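Local coordinates for Alpha/beta hydrolase fold protein (Nakamurella multipartita, PDB 4Y7D), which probably acts as a hydrolase of the alpha/beta hydrolase superfamily, although its substrate is not established, at residues 40-45 with 66-71; 50-55 with 200-205; 124-129 with 295-300; 233-238 with 263-268. All coordinates share one frame; numbering follows the deposited sequence. Where two conformers were deposited one is given.

Contact 1. Residues 40-45 with 66-71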
loop_
_atom_site.group_PDB
_atom_site.type_symbol
_atom_site.label_atom_id
_atom_site.label_comp_id
_atom_site.label_asym_id
_atom_site.label_seq_id
_atom_site.Cartn_x
_atom_site.Cartn_y
_atom_site.Cartn_z
ATOM N N HIS A 40 1.725 1.354 3.647
ATOM C CA HIS A 40 0.337 1.558 3.237
ATOM C C HIS A 40 0.125 2.766 2.310
ATOM O O HIS A 40 0.928 3.719 2.236
ATOM C CB HIS A 40 -0.581 1.658 4.506
ATOM C CG HIS A 40 -0.382 2.895 5.290
ATOM N ND1 HIS A 40 -0.857 4.126 4.876
ATOM C CD2 HIS A 40 0.196 3.104 6.505
ATOM C CE1 HIS A 40 -0.549 5.038 5.779
ATOM N NE2 HIS A 40 0.088 4.451 6.767
ATOM N N GLY A 41 -1.037 2.753 1.675
ATOM C CA GLY A 41 -1.459 3.821 0.798
ATOM C C GLY A 41 -2.201 4.971 1.441
ATOM O O GLY A 41 -2.030 5.258 2.630
ATOM N N SER A 42 -3.004 5.652 0.630
ATOM C CA SER A 42 -3.536 6.963 0.998
ATOM C C SER A 42 -5.053 7.015 0.835
ATOM O O SER A 42 -5.527 7.014 -0.306
ATOM C CB SER A 42 -2.955 8.031 0.101
ATOM O OG SER A 42 -1.549 8.085 0.089
ATOM N N PRO A 43 -5.824 7.060 1.934
ATOM C CA PRO A 43 -5.360 6.928 3.327
ATOM C C PRO A 43 -5.057 5.474 3.647
ATOM O O PRO A 43 -5.244 4.592 2.814
ATOM C CB PRO A 43 -6.584 7.342 4.131
ATOM C CG PRO A 43 -7.721 6.823 3.301
ATOM C CD PRO A 43 -7.297 7.103 1.868
ATOM N N GLY A 44 -4.613 5.234 4.876
ATOM C CA GLY A 44 -4.290 3.895 5.324
ATOM C C GLY A 44 -3.842 3.989 6.764
ATOM O O GLY A 44 -4.226 4.880 7.536
ATOM N N GLY A 45 -3.069 3.011 7.152
ATOM C CA GLY A 45 -2.599 2.885 8.502
ATOM C C GLY A 45 -2.225 1.456 8.737
ATOM O O GLY A 45 -2.268 0.649 7.828
ATOM N N VAL A 66 4.209 -0.015 9.188
ATOM C CA VAL A 66 4.179 1.318 9.776
ATOM C C VAL A 66 2.834 1.978 9.653
ATOM O O VAL A 66 2.068 1.646 8.747
ATOM C CB VAL A 66 5.185 2.282 9.083
ATOM C CG1 VAL A 66 6.588 1.967 9.561
ATOM C CG2 VAL A 66 5.087 2.209 7.562
ATOM N N ASP A 67 2.591 2.939 10.542
ATOM C CA ASP A 67 1.648 4.034 10.323
ATOM C C ASP A 67 2.492 5.195 9.790
ATOM O O ASP A 67 3.387 5.668 10.473
ATOM C CB ASP A 67 0.947 4.440 11.607
ATOM C CG ASP A 67 -0.155 3.502 12.008
ATOM O OD1 ASP A 67 -1.068 3.309 11.180
ATOM O OD2 ASP A 67 -0.156 2.961 13.159
ATOM N N ARG A 68 2.262 5.623 8.553
ATOM C CA ARG A 68 2.994 6.759 8.016
ATOM C C ARG A 68 2.592 8.023 8.748
ATOM O O ARG A 68 1.507 8.082 9.371
ATOM C CB ARG A 68 2.821 6.889 6.505
ATOM C CG ARG A 68 3.452 5.707 5.753
ATOM C CD ARG A 68 3.616 5.973 4.263
ATOM N NE ARG A 68 2.303 5.998 3.606
ATOM C CZ ARG A 68 1.684 7.105 3.221
ATOM N NH1 ARG A 68 0.474 7.038 2.718
ATOM N NH2 ARG A 68 2.257 8.269 3.407
ATOM N N PRO A 69 3.477 9.012 8.742
ATOM C CA PRO A 69 3.171 10.286 9.422
ATOM C C PRO A 69 1.820 10.870 9.062
ATOM O O PRO A 69 1.496 10.967 7.858
ATOM C CB PRO A 69 4.319 11.172 8.983
ATOM C CG PRO A 69 5.483 10.203 8.910
ATOM C CD PRO A 69 4.886 8.980 8.263
ATOM N N GLY A 70 1.075 11.259 10.108
ATOM C CA GLY A 70 -0.251 11.799 9.966
ATOM C C GLY A 70 -1.355 10.789 10.058
ATOM O O GLY A 70 -2.529 11.174 10.049
ATOM N N TYR A 71 -1.014 9.492 10.118
ATOM C CA TYR A 71 -1.958 8.453 10.278
ATOM C C TYR A 71 -1.856 7.816 11.656
ATOM O O TYR A 71 -0.765 7.448 12.138
ATOM C CB TYR A 71 -1.726 7.380 9.243
ATOM C CG TYR A 71 -1.984 7.867 7.842
ATOM C CD1 TYR A 71 -3.281 7.935 7.352
ATOM C CD2 TYR A 71 -0.939 8.270 6.977
ATOM C CE1 TYR A 71 -3.528 8.321 6.064
ATOM C CE2 TYR A 71 -1.187 8.686 5.664
ATOM C CZ TYR A 71 -2.489 8.681 5.211
ATOM O OH TYR A 71 -2.782 9.047 3.922
HETATM O O HOH W 1 1.935 0.275 6.384
#

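Contact 2. Residues 50-55 with 200-205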
loop_
_atom_site.group_PDB
_atom_site.type_symbol
_atom_site.label_atom_id
_atom_site.label_comp_id
_atom_site.label_asym_id
_atom_site.label_seq_id
_atom_site.Cartn_x
_atom_site.Cartn_y
_atom_site.Cartn_z
ATOM N N LEU A 50 -1.407 -4.353 7.765
ATOM C CA LEU A 50 -1.449 -5.731 8.201
ATOM C C LEU A 50 -2.195 -6.617 7.217
ATOM O O LEU A 50 -1.853 -7.804 7.053
ATOM C CB LEU A 50 -2.123 -5.826 9.589
ATOM C CG LEU A 50 -1.259 -5.417 10.770
ATOM C CD1 LEU A 50 -2.072 -5.189 12.046
ATOM C CD2 LEU A 50 -0.193 -6.486 11.041
ATOM N N ALA A 51 -3.233 -6.081 6.603
ATOM C CA ALA A 51 -3.985 -6.821 5.599
ATOM C C ALA A 51 -3.101 -7.091 4.377
ATOM O O ALA A 51 -3.042 -8.221 3.869
ATOM C CB ALA A 51 -5.235 -6.043 5.185
HETATM N N MSE A 52 -2.345 -6.075 3.963
HETATM C CA MSE A 52 -1.334 -6.237 2.900
HETATM C C MSE A 52 -0.287 -7.323 3.253
HETATM O O MSE A 52 0.169 -8.054 2.372
HETATM C CB MSE A 52 -0.588 -4.942 2.647
HETATM C CG MSE A 52 -1.439 -3.826 2.031
HETATM SE SE MSE A 52 -0.448 -2.097 2.117
HETATM C CE MSE A 52 1.145 -2.589 1.144
ATOM N N ALA A 53 0.098 -7.385 4.534
ATOM C CA ALA A 53 1.203 -8.220 5.010
ATOM C C ALA A 53 0.808 -9.652 5.257
ATOM O O ALA A 53 1.712 -10.499 5.443
ATOM C CB ALA A 53 1.781 -7.671 6.294
ATOM N N ARG A 54 -0.485 -9.981 5.330
ATOM C CA ARG A 54 -0.801 -11.370 5.734
ATOM C C ARG A 54 -0.136 -12.433 4.879
ATOM O O ARG A 54 0.312 -13.477 5.408
ATOM C CB ARG A 54 -2.307 -11.670 5.763
ATOM C CG ARG A 54 -3.051 -11.063 6.935
ATOM C CD ARG A 54 -4.482 -11.637 6.981
ATOM N NE ARG A 54 -5.140 -11.010 8.107
ATOM C CZ ARG A 54 -5.904 -9.908 8.043
ATOM N NH1 ARG A 54 -6.228 -9.347 6.882
ATOM N NH2 ARG A 54 -6.421 -9.426 9.174
ATOM N N PHE A 55 -0.098 -12.236 3.570
ATOM C CA PHE A 55 0.502 -13.282 2.718
ATOM C C PHE A 55 2.003 -13.492 3.043
ATOM O O PHE A 55 2.530 -14.588 2.894
ATOM C CB PHE A 55 0.270 -12.993 1.221
ATOM C CG PHE A 55 1.235 -11.998 0.625
ATOM C CD1 PHE A 55 1.037 -10.617 0.768
ATOM C CD2 PHE A 55 2.333 -12.427 -0.131
ATOM C CE1 PHE A 55 1.912 -9.709 0.201
ATOM C CE2 PHE A 55 3.188 -11.517 -0.708
ATOM C CZ PHE A 55 2.975 -10.142 -0.545
ATOM N N GLU A 200 -11.910 -12.078 0.696
ATOM C CA GLU A 200 -13.047 -11.332 1.266
ATOM C C GLU A 200 -12.555 -10.466 2.416
ATOM O O GLU A 200 -12.856 -9.269 2.486
ATOM C CB GLU A 200 -14.142 -12.291 1.760
ATOM C CG GLU A 200 -15.348 -11.570 2.381
ATOM C CD GLU A 200 -16.447 -12.495 2.812
ATOM O OE1 GLU A 200 -16.437 -13.717 2.477
ATOM O OE2 GLU A 200 -17.366 -11.995 3.486
ATOM N N ARG A 201 -11.808 -11.077 3.324
ATOM C CA ARG A 201 -11.301 -10.361 4.476
ATOM C C ARG A 201 -10.428 -9.191 4.048
ATOM O O ARG A 201 -10.588 -8.078 4.583
ATOM C CB ARG A 201 -10.524 -11.297 5.406
ATOM C CG ARG A 201 -9.860 -10.559 6.553
ATOM C CD ARG A 201 -9.191 -11.489 7.558
ATOM N NE ARG A 201 -8.371 -12.511 6.898
ATOM C CZ ARG A 201 -7.693 -13.452 7.548
ATOM N NH1 ARG A 201 -7.002 -14.334 6.861
ATOM N NH2 ARG A 201 -7.686 -13.491 8.880
ATOM N N PHE A 202 -9.515 -9.420 3.087
ATOM C CA PHE A 202 -8.651 -8.342 2.613
ATOM C C PHE A 202 -9.476 -7.180 2.087
ATOM O O PHE A 202 -9.217 -5.999 2.435
ATOM C CB PHE A 202 -7.698 -8.809 1.486
ATOM C CG PHE A 202 -6.861 -7.715 0.921
ATOM C CD1 PHE A 202 -5.627 -7.389 1.490
ATOM C CD2 PHE A 202 -7.280 -6.990 -0.182
ATOM C CE1 PHE A 202 -4.860 -6.365 0.992
ATOM C CE2 PHE A 202 -6.514 -5.945 -0.680
ATOM C CZ PHE A 202 -5.292 -5.627 -0.096
ATOM N N THR A 203 -10.474 -7.494 1.251
ATOM C CA THR A 203 -11.254 -6.454 0.613
ATOM C C THR A 203 -12.034 -5.598 1.626
ATOM O O THR A 203 -12.099 -4.374 1.495
ATOM C CB THR A 203 -12.201 -7.040 -0.464
ATOM O OG1 THR A 203 -11.447 -7.831 -1.388
ATOM C CG2 THR A 203 -12.918 -5.919 -1.233
ATOM N N LEU A 204 -12.648 -6.261 2.598
ATOM C CA LEU A 204 -13.414 -5.569 3.625
ATOM C C LEU A 204 -12.525 -4.668 4.476
ATOM O O LEU A 204 -12.877 -3.482 4.746
ATOM C CB LEU A 204 -14.159 -6.593 4.496
ATOM C CG LEU A 204 -15.196 -7.456 3.791
ATOM C CD1 LEU A 204 -15.685 -8.557 4.721
ATOM C CD2 LEU A 204 -16.367 -6.638 3.285
ATOM N N GLU A 205 -11.353 -5.177 4.840
ATOM C CA GLU A 205 -10.426 -4.368 5.644
ATOM C C GLU A 205 -9.962 -3.124 4.900
ATOM O O GLU A 205 -9.926 -2.039 5.479
ATOM C CB GLU A 205 -9.283 -5.224 6.143
ATOM C CG GLU A 205 -9.799 -6.159 7.221
ATOM C CD GLU A 205 -8.773 -7.106 7.814
ATOM O OE1 GLU A 205 -7.613 -7.026 7.410
ATOM O OE2 GLU A 205 -9.164 -7.952 8.671
#

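Contact 3. Residues 124-129 with 295-300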
loop_
_atom_site.group_PDB
_atom_site.type_symbol
_atom_site.label_atom_id
_atom_site.label_comp_id
_atom_site.label_asym_id
_atom_site.label_seq_id
_atom_site.Cartn_x
_atom_site.Cartn_y
_atom_site.Cartn_z
ATOM N N VAL A 124 17.702 -1.433 1.438
ATOM C CA VAL A 124 16.614 -2.097 0.734
ATOM C C VAL A 124 17.134 -3.367 -0.009
ATOM O O VAL A 124 17.908 -3.276 -0.978
ATOM C CB VAL A 124 15.945 -1.124 -0.234
ATOM C CG1 VAL A 124 14.841 -1.797 -1.014
ATOM C CG2 VAL A 124 15.394 0.091 0.498
ATOM N N ARG A 125 16.741 -4.539 0.490
ATOM C CA ARG A 125 17.125 -5.821 -0.101
ATOM C C ARG A 125 16.434 -6.121 -1.431
ATOM O O ARG A 125 17.020 -6.755 -2.343
ATOM C CB ARG A 125 16.804 -6.962 0.872
ATOM C CG ARG A 125 17.584 -6.946 2.180
ATOM C CD ARG A 125 18.143 -8.329 2.560
ATOM N NE ARG A 125 18.955 -8.287 3.788
ATOM C CZ ARG A 125 20.202 -7.791 3.884
ATOM N NH1 ARG A 125 20.843 -7.799 5.062
ATOM N NH2 ARG A 125 20.815 -7.250 2.829
ATOM N N ALA A 126 15.180 -5.702 -1.530
ATOM C CA ALA A 126 14.294 -5.970 -2.663
ATOM C C ALA A 126 13.068 -5.085 -2.511
ATOM O O ALA A 126 12.693 -4.690 -1.397
ATOM C CB ALA A 126 13.901 -7.424 -2.688
ATOM N N LEU A 127 12.420 -4.778 -3.626
ATOM C CA LEU A 127 11.271 -3.906 -3.658
ATOM C C LEU A 127 10.129 -4.575 -4.438
ATOM O O LEU A 127 10.304 -4.937 -5.576
ATOM C CB LEU A 127 11.659 -2.562 -4.312
ATOM C CG LEU A 127 10.555 -1.488 -4.495
ATOM C CD1 LEU A 127 9.905 -1.113 -3.164
ATOM C CD2 LEU A 127 11.234 -0.329 -5.177
ATOM N N VAL A 128 8.962 -4.671 -3.816
ATOM C CA VAL A 128 7.731 -5.020 -4.501
ATOM C C VAL A 128 6.802 -3.823 -4.440
ATOM O O VAL A 128 6.409 -3.383 -3.341
ATOM C CB VAL A 128 7.076 -6.241 -3.879
ATOM C CG1 VAL A 128 5.755 -6.581 -4.565
ATOM C CG2 VAL A 128 8.040 -7.426 -3.981
ATOM N N SER A 129 6.481 -3.310 -5.620
ATOM C CA SER A 129 5.754 -2.060 -5.745
ATOM C C SER A 129 4.458 -2.303 -6.503
ATOM O O SER A 129 4.438 -2.513 -7.731
ATOM C CB SER A 129 6.611 -1.048 -6.414
ATOM O OG SER A 129 5.930 0.158 -6.528
ATOM N N ALA A 295 6.974 -12.805 -2.512
ATOM C CA ALA A 295 7.551 -13.351 -1.290
ATOM C C ALA A 295 8.931 -13.889 -1.505
ATOM O O ALA A 295 9.817 -13.638 -0.687
ATOM C CB ALA A 295 6.643 -14.413 -0.682
ATOM N N GLU A 296 9.135 -14.615 -2.604
ATOM C CA GLU A 296 10.458 -15.163 -2.882
ATOM C C GLU A 296 11.479 -14.058 -3.140
ATOM O O GLU A 296 12.632 -14.112 -2.641
ATOM C CB GLU A 296 10.394 -16.140 -4.056
ATOM C CG GLU A 296 11.709 -16.833 -4.380
ATOM C CD GLU A 296 12.436 -17.550 -3.190
ATOM O OE1 GLU A 296 11.814 -18.180 -2.274
ATOM O OE2 GLU A 296 13.704 -17.489 -3.193
ATOM N N LEU A 297 11.089 -13.030 -3.875
ATOM C CA LEU A 297 11.942 -11.896 -4.041
ATOM C C LEU A 297 12.291 -11.262 -2.696
ATOM O O LEU A 297 13.449 -10.952 -2.446
ATOM C CB LEU A 297 11.301 -10.880 -4.958
ATOM C CG LEU A 297 12.269 -9.841 -5.479
ATOM C CD1 LEU A 297 13.167 -10.456 -6.552
ATOM C CD2 LEU A 297 11.494 -8.658 -6.024
ATOM N N LEU A 298 11.288 -11.075 -1.832
ATOM C CA LEU A 298 11.505 -10.357 -0.569
ATOM C C LEU A 298 12.338 -11.143 0.435
ATOM O O LEU A 298 12.936 -10.546 1.324
ATOM C CB LEU A 298 10.155 -9.913 0.032
ATOM C CG LEU A 298 9.480 -8.828 -0.805
ATOM C CD1 LEU A 298 7.965 -8.679 -0.558
ATOM C CD2 LEU A 298 10.166 -7.512 -0.598
ATOM N N ARG A 299 12.379 -12.457 0.292
ATOM C CA ARG A 299 13.252 -13.313 1.114
ATOM C C ARG A 299 14.726 -13.013 0.807
ATOM O O ARG A 299 15.561 -13.208 1.663
ATOM C CB ARG A 299 13.017 -14.768 0.797
ATOM C CG ARG A 299 11.831 -15.371 1.451
ATOM C CD ARG A 299 11.870 -16.881 1.294
ATOM N NE ARG A 299 10.531 -17.266 1.624
ATOM C CZ ARG A 299 9.576 -17.557 0.743
ATOM N NH1 ARG A 299 8.372 -17.782 1.194
ATOM N NH2 ARG A 299 9.822 -17.677 -0.563
ATOM N N ALA A 300 15.026 -12.554 -0.405
ATOM C CA ALA A 300 16.359 -11.992 -0.772
ATOM C C ALA A 300 17.479 -12.906 -0.296
ATOM O O ALA A 300 18.420 -12.468 0.377
ATOM C CB ALA A 300 16.528 -10.587 -0.206
#

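Contact 4. Residues 233-238 with 263-268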
loop_
_atom_site.group_PDB
_atom_site.type_symbol
_atom_site.label_atom_id
_atom_site.label_comp_id
_atom_site.label_asym_id
_atom_site.label_seq_id
_atom_site.Cartn_x
_atom_site.Cartn_y
_atom_site.Cartn_z
ATOM N N LEU A 233 11.017 11.503 -8.254
ATOM C CA LEU A 233 11.428 10.577 -7.190
ATOM C C LEU A 233 12.768 9.859 -7.491
ATOM O O LEU A 233 13.300 9.140 -6.628
ATOM C CB LEU A 233 10.331 9.550 -6.945
ATOM C CG LEU A 233 8.961 10.090 -6.546
ATOM C CD1 LEU A 233 7.949 8.923 -6.536
ATOM C CD2 LEU A 233 9.038 10.778 -5.227
ATOM N N GLU A 234 13.295 10.027 -8.700
ATOM C CA GLU A 234 14.594 9.491 -9.092
ATOM C C GLU A 234 14.647 7.973 -9.025
ATOM O O GLU A 234 15.615 7.378 -8.496
ATOM C CB GLU A 234 15.698 10.086 -8.238
ATOM C CG GLU A 234 15.677 11.622 -8.130
ATOM C CD GLU A 234 16.895 12.126 -7.355
ATOM O OE1 GLU A 234 17.130 11.730 -6.200
ATOM O OE2 GLU A 234 17.641 12.901 -7.969
ATOM N N LEU A 235 13.617 7.332 -9.573
ATOM C CA LEU A 235 13.590 5.878 -9.580
ATOM C C LEU A 235 14.758 5.280 -10.343
ATOM O O LEU A 235 15.146 4.140 -10.106
ATOM C CB LEU A 235 12.277 5.400 -10.179
ATOM C CG LEU A 235 11.110 5.221 -9.208
ATOM C CD1 LEU A 235 10.681 6.511 -8.573
ATOM C CD2 LEU A 235 9.939 4.607 -9.953
ATOM N N ASP A 236 15.363 6.003 -11.251
ATOM C CA ASP A 236 16.487 5.467 -12.017
ATOM C C ASP A 236 17.702 5.191 -11.150
ATOM O O ASP A 236 18.601 4.476 -11.567
ATOM C CB ASP A 236 16.846 6.426 -13.151
ATOM C CG ASP A 236 17.113 7.838 -12.661
ATOM O OD1 ASP A 236 16.179 8.546 -12.254
ATOM O OD2 ASP A 236 18.287 8.240 -12.668
ATOM N N ARG A 237 17.724 5.744 -9.938
ATOM C CA ARG A 237 18.808 5.479 -8.981
ATOM C C ARG A 237 18.677 4.098 -8.307
ATOM O O ARG A 237 19.630 3.603 -7.678
ATOM C CB ARG A 237 18.829 6.551 -7.880
ATOM C CG ARG A 237 19.180 7.953 -8.369
ATOM C CD ARG A 237 19.016 8.980 -7.258
ATOM N NE ARG A 237 19.975 8.795 -6.152
ATOM C CZ ARG A 237 20.011 9.516 -5.018
ATOM N NH1 ARG A 237 19.155 10.502 -4.783
ATOM N NH2 ARG A 237 20.919 9.239 -4.095
ATOM N N ILE A 238 17.511 3.490 -8.404
ATOM C CA ILE A 238 17.223 2.242 -7.661
ATOM C C ILE A 238 17.955 1.059 -8.245
ATOM O O ILE A 238 17.871 0.816 -9.459
ATOM C CB ILE A 238 15.692 1.993 -7.588
ATOM C CG1 ILE A 238 15.015 3.120 -6.822
ATOM C CG2 ILE A 238 15.350 0.616 -7.019
ATOM C CD1 ILE A 238 13.492 3.014 -6.859
ATOM N N ALA A 263 10.275 1.131 -16.335
ATOM C CA ALA A 263 11.190 1.673 -17.321
ATOM C C ALA A 263 12.330 2.389 -16.665
ATOM O O ALA A 263 13.401 2.495 -17.244
ATOM C CB ALA A 263 10.434 2.593 -18.283
ATOM N N GLN A 264 12.118 2.907 -15.459
ATOM C CA GLN A 264 13.178 3.638 -14.744
ATOM C C GLN A 264 14.129 2.711 -13.990
ATOM O O GLN A 264 15.299 3.045 -13.818
ATOM C CB GLN A 264 12.629 4.612 -13.706
ATOM C CG GLN A 264 11.687 5.678 -14.252
ATOM C CD GLN A 264 12.185 6.258 -15.559
ATOM O OE1 GLN A 264 13.192 6.961 -15.593
ATOM N NE2 GLN A 264 11.508 5.906 -16.662
ATOM N N ILE A 265 13.595 1.621 -13.457
ATOM C CA ILE A 265 14.362 0.764 -12.537
ATOM C C ILE A 265 14.987 -0.366 -13.330
ATOM O O ILE A 265 14.317 -1.305 -13.746
ATOM C CB ILE A 265 13.477 0.218 -11.408
ATOM C CG1 ILE A 265 12.916 1.410 -10.601
ATOM C CG2 ILE A 265 14.319 -0.655 -10.478
ATOM C CD1 ILE A 265 11.854 1.035 -9.579
ATOM N N ALA A 266 16.290 -0.231 -13.575
ATOM C CA ALA A 266 17.024 -1.205 -14.351
ATOM C C ALA A 266 16.874 -2.598 -13.759
ATOM O O ALA A 266 16.991 -2.782 -12.518
ATOM C CB ALA A 266 18.489 -0.786 -14.484
ATOM N N GLY A 267 16.611 -3.570 -14.621
ATOM C CA GLY A 267 16.499 -4.980 -14.169
ATOM C C GLY A 267 15.168 -5.322 -13.530
ATOM O O GLY A 267 14.948 -6.447 -13.111
ATOM N N SER A 268 14.250 -4.348 -13.414
ATOM C CA SER A 268 12.923 -4.603 -12.832
ATOM C C SER A 268 12.083 -5.472 -13.712
ATOM O O SER A 268 12.319 -5.597 -14.925
ATOM C CB SER A 268 12.187 -3.271 -12.487
ATOM O OG SER A 268 11.796 -2.631 -13.663
HETATM O O HOH W 2 17.932 1.730 -12.010
HETATM O O HOH W 3 13.555 8.666 -13.344
HETATM O O HOH W 4 18.593 -1.543 -10.820
#

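Contact 1. Residues 40-45 with 66-71
His40 NE2 accepts the backbone N-H of Arg68 over 3.0 Å in a nearly straight bond (173°), with the donor tilted from the ring plane. ND1 donates in that plane to a lone pair of Gly41 O at 2.8 Å. The Arg68 side chain grips the same loop: NE reaches His40 O at 3.0 Å, and NH1 meets Gly41 O at 3.1 Å from above the carbonyl plane, so Gly41 O holds two donors. NH1 also forms a salt bridge with Asp223 of helix 217-227, to which Tyr71 OH and Ser42 OG are hydrogen-bonded as well, and NH2 is held by Gln85. The His-Gly sequence leaving strand 35-39 is the place where many alpha/beta hydrolases form the oxyanion hole; here a cis peptide precedes Pro43. With His40 CG between its backbone N and carbonyl carbon (chi1 70°), the imidazole is turned to Arg68 and Tyr71: Gly45 N lies over the centre of one face, Arg68 NE off-centre over the opposite one. The CE1 edge of His40 meets the face of Tyr71 in a T-shaped pair (centroids 4.8 Å apart, planes at 87°). An alanine in place of Arg68 would probably leave His40 O and Gly41 O without their Arg68 donors and Asp223 without its cationic mate. A water links the loop ends, accepting from His40 N (2.9 Å) and donating to Val66 O (2.7 Å), while Asp67 OD1 accepts from His46 N.

Contact 2. Residues 50-55 with 200-205
Arg54 reaches out from helix 46-58 to meet Arg201 and Glu205 on helix 197-209. From CB, which points toward the facing helix, the chain continues with CG anti to the carbonyl carbon, beside the backbone N, and then runs extended to NE, long enough to span the gap. CD lies 3.7 Å from Arg201 CZ, and NE sits over the centre of the Arg201 guanidinium, 3.6 Å from its CZ. Arg201 CD in turn lies over the centre of the Arg54 guanidinium. At the tip, NH1 donates in the guanidinium plane to Glu205 OE1 at 2.8 Å (160°), meeting it from above the carboxylate plane. NH2 gives a second bond, to the syn lone pair of Glu205 OE2 at 3.2 Å, so the salt bridge is end-on. The two helices run nearly antiparallel, axes 9.8 Å apart at 158°. One follows strand 35-39 of the central sheet; the other belongs to the helices inserted between strands 124-130 and 242-247, where alpha/beta hydrolases commonly carry their cap. The two guanidinium groups lie flat on each other, planes 4° apart, but Arg201 was modelled in two conformers and the stack describes one of them. The carboxylate of Glu205 on Arg54 and that of Asp198 on Arg201 would offset the like charges. Deeper in, the edge of the Phe202 ring meets Ala51 O, with CD1 at 3.6 Å; this ring also stacks on Trp282. Ala51 CB completes the meeting, 3.4 Å from Glu205 OE1.

Contact 3. Residues 124-129 with 295-300
Ala126 and Val128, alternate residues of a strand in the central sheet, turn their side chains onto Leu297 and Leu298 of the C-terminal helix. This is the helix-on-sheet packing of the alpha/beta hydrolase fold: strand 126-129 and helix 295-299 run nearly antiparallel at 152°, their axes 7.7 Å apart, while strands 101-106 and 242-247 flank the strand in the sheet. The contact is held by apolar packing. Val128 CG2, beside its own backbone N and anti to the carbonyl carbon (chi1 178° to CG1), is the methyl that faces the helix; Leu298 CD1 lies 3.6 Å from it, and the two side chains cross at about a right angle. Leu297 CD2 approaches the same methyl at 4.2 Å, and Leu297 CG touches Ala126 CB at 4.0 Å. Replacing Leu298 with an alanine would probably open a gap between Val128 and the helix, where Leu61 also packs. A second group of contacts sets methyls against backbone carbonyls: Ala126 CB is 3.6 Å from Leu297 O, and Leu298 CD2 is 3.9 Å from Ala126 O. The small Ala126 side chain is consistent with the close approach of the last turn of the helix to the strand. Salt bridges belong to the helix's outer side, where Arg299 NH2 pairs with Glu296 OE1 and NH1 with Glu59. At the outer end, where the helix stops with Ala300 at positive phi, Ala300 CB rests 3.8 Å from Arg125 CB.

Contact 4. Residues 233-238 with 263-268
Ile238 O, on the residue that packs against Ile265, is reached by two waters that carry the contact over to Ala266. One donates to it at 2.8 Å and to Ala266 O at 2.6 Å, tying two carbonyls together. The other accepts the backbone N-H of Ala266 and lies near both Ile238 O and Asp236 O, with more acceptors around it than it has protons to give. Asp236 also meets the facing segment directly: its CA-H points at Gln264 O, 3.2 Å from CA and 161° at the hydrogen. A third water spans Asp236 OD1 and Gln264 OE1, although Asp236 was modelled in two conformers and the bridge belongs to one of them. The fold here joins a short 3-10 segment, 235-237, leading toward strand 242-247, to the C-terminal end of helix 255-264 and the type II turn (Ile265 to Ser268) that leads into strand 269-273. That helix connects two parallel neighbours of the sheet, a beta-alpha-beta crossover. Beneath the waters the packing is aliphatic. Leu235 CB sits 3.6 Å from Gln264 CB, and Ile265 CG1 lies 3.6 Å from Leu235 O. Because Ile265 CG1 lies beside the backbone N and chi2 is extended (171°), CD1 reaches inward to Ile238 CD1, 3.7 Å away. Leu235, Ile238 and Ile265 all rest on Tyr114 of helix 110-119. The two segments therefore meet directly through an aliphatic side resting on that helix, while the backbone polar atoms of Asp236, Ile238 and Ala266 are joined through water.

How the contacts relate
Contacts 1 and 2 adjoin: their centres are about 15 Å apart, and His40 CA of contact 1 lies 3.9 Å from SE of the selenomethionine at Met52 in contact 2. Their segments alternate along the chain, and loop 40-45 leads straight into helix 46-58. Contact 1 joins loops at the ends of strands 35-39 and 62-66; contact 2 ties that helix to the inserted helices. Contact 3 packs helix 288-299 on strand 124-130. Contact 4, its centre about 15 Å from that of contact 3 and between its segments in sequence, joins the segments leading into strands 242-247 and 269-273, the latter at the sheet's edge. Contacts 2 and 4, centres about 28 Å apart, lie on opposite sides of the chain's centre.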